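Local coordinates for Cif-like 1 (PDB 7JQY), which probably acts as an epoxide hydrolase of the Cif-like group, built on the alpha/beta hydrolase fold and assembled as an octamer, at residues Val141-Met145 / Leu298-Glu304. The protein carries 1 engineered substitution. Numbering follows the deposited sequence.
Sequences VKLAM and LLDFFRE
Lys-142 reaches from its strand to the C-terminal end of a helix, its chain and the Phe-301 side chain lying alongside each other in opposite senses. Lys-142 CB starts 3.7 Å from Phe-301 CE2, and CG follows near CZ. Lys-142 CD lies over one face of the Phe-301 ring, 4.2 Å from its centroid, in a CH-pi contact, and meets the edge of the Phe-302 ring at CD1. With the chain extended beyond CG (chi2 172°, chi3 -177°), CD and CE both pass Phe-301 O. Lys-142 NZ donates to Phe-301 O at 2.9 Å, in the carbonyl plane on a lone pair, and more weakly to Glu-304 O; a water accepting from Lys-142 NZ donates in turn to Phe-302 O. Lysine suits this place: the flat Phe-301 ring gives its methylenes an apolar surface, and its ammonium group probably gains from the negative end of the helix dipole. The small Ala-144 lets Leu-298 CD2 come within 3.7 Å of Ala-144 CB. Glu-304 turns its carboxylate to Arg-275. Segments 142-145 and 298-303 run nearly antiparallel (156°). Helix 291-303 packs on the central sheet, Leu-298 and Phe-302 touching strand 117-122 and Phe-301 strand 250-255, while Leu-143 faces helix 124-135.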
# COMPACT_ATOMS: atom_id res chain seq x y z
N VAL B 141 8.61 4.06 50.48
CA VAL B 141 7.94 4.74 51.58
C VAL B 141 6.44 4.51 51.52
O VAL B 141 5.82 4.05 52.48
CB VAL B 141 8.28 6.24 51.56
CG1 VAL B 141 7.65 6.96 52.74
CG2 VAL B 141 9.77 6.44 51.56
N LYS B 142 5.83 4.84 50.37
CA LYS B 142 4.41 4.65 50.15
C LYS B 142 4.21 4.19 48.71
O LYS B 142 5.01 4.51 47.82
CB LYS B 142 3.61 5.93 50.41
CG LYS B 142 3.48 6.29 51.88
CD LYS B 142 2.86 7.66 52.06
CE LYS B 142 2.81 8.05 53.53
NZ LYS B 142 2.56 9.51 53.71
N LEU B 143 3.13 3.45 48.48
CA LEU B 143 2.84 2.85 47.18
C LEU B 143 1.38 3.12 46.83
O LEU B 143 0.49 2.88 47.66
CB LEU B 143 3.12 1.35 47.20
CG LEU B 143 2.68 0.53 46.00
CD1 LEU B 143 3.53 0.89 44.78
CD2 LEU B 143 2.76 -0.96 46.30
N ALA B 144 1.14 3.65 45.63
CA ALA B 144 -0.21 3.92 45.13
C ALA B 144 -0.48 3.05 43.91
O ALA B 144 0.32 3.03 42.97
CB ALA B 144 -0.39 5.39 44.78
N MET B 145 -1.60 2.33 43.94
CA MET B 145 -1.92 1.33 42.92
C MET B 145 -3.19 1.74 42.19
O MET B 145 -4.26 1.86 42.80
CB MET B 145 -2.08 -0.04 43.58
CG MET B 145 -0.82 -0.50 44.32
SD MET B 145 -0.97 -2.15 45.03
CE MET B 145 -0.18 -3.12 43.74
N LEU B 298 -3.39 11.61 45.72
CA LEU B 298 -1.97 11.35 45.95
C LEU B 298 -1.38 12.29 46.99
O LEU B 298 -0.66 11.85 47.90
CB LEU B 298 -1.19 11.47 44.63
CG LEU B 298 -1.38 10.38 43.59
CD1 LEU B 298 -0.64 10.74 42.30
CD2 LEU B 298 -0.89 9.03 44.11
N LEU B 299 -1.71 13.58 46.92
CA LEU B 299 -1.15 14.53 47.87
C LEU B 299 -1.62 14.24 49.29
O LEU B 299 -0.82 14.31 50.23
CB LEU B 299 -1.49 15.97 47.45
CG LEU B 299 -0.65 16.40 46.23
CD1 LEU B 299 -1.04 17.77 45.70
CD2 LEU B 299 0.83 16.35 46.57
N ASP B 300 -2.90 13.88 49.47
CA ASP B 300 -3.40 13.51 50.79
C ASP B 300 -2.69 12.28 51.32
O ASP B 300 -2.33 12.21 52.50
CB ASP B 300 -4.89 13.21 50.71
CG ASP B 300 -5.75 14.40 50.95
OD1 ASP B 300 -5.26 15.33 51.64
OD2 ASP B 300 -6.88 14.43 50.45
N PHE B 301 -2.45 11.31 50.44
CA PHE B 301 -1.78 10.08 50.83
C PHE B 301 -0.32 10.32 51.19
O PHE B 301 0.21 9.65 52.08
CB PHE B 301 -1.91 9.08 49.68
CG PHE B 301 -1.28 7.75 49.95
CD1 PHE B 301 -1.51 7.10 51.14
CD2 PHE B 301 -0.50 7.14 48.99
CE1 PHE B 301 -0.95 5.86 51.37
CE2 PHE B 301 0.06 5.91 49.22
CZ PHE B 301 -0.16 5.27 50.41
N PHE B 302 0.34 11.28 50.54
CA PHE B 302 1.76 11.48 50.76
C PHE B 302 2.09 12.38 51.95
O PHE B 302 3.25 12.45 52.35
CB PHE B 302 2.40 12.08 49.49
CG PHE B 302 2.49 11.12 48.33
CD1 PHE B 302 2.32 9.76 48.52
CD2 PHE B 302 2.74 11.58 47.05
CE1 PHE B 302 2.41 8.88 47.45
CE2 PHE B 302 2.83 10.71 45.98
CZ PHE B 302 2.66 9.36 46.18
N ARG B 303 1.09 13.04 52.51
CA ARG B 303 1.25 13.92 53.65
C ARG B 303 1.03 13.14 54.93
O ARG B 303 1.77 13.29 55.88
CB ARG B 303 0.24 15.06 53.58
CG ARG B 303 0.63 16.24 52.73
CD ARG B 303 -0.56 17.13 52.42
NE ARG B 303 -0.53 17.66 51.06
CZ ARG B 303 -1.20 18.71 50.64
NH1 ARG B 303 -1.96 19.39 51.45
NH2 ARG B 303 -1.11 19.10 49.39
N GLU B 304 -0.02 12.33 54.90
CA GLU B 304 -0.48 11.42 55.94
C GLU B 304 0.58 10.95 56.91
O GLU B 304 1.04 9.83 56.84
CB GLU B 304 -1.04 10.17 55.25
CG GLU B 304 -2.31 9.60 55.82
CD GLU B 304 -2.80 8.37 55.07
OE1 GLU B 304 -3.57 8.52 54.12
OE2 GLU B 304 -2.42 7.25 55.45
O HOH W 1 5.25 10.20 53.34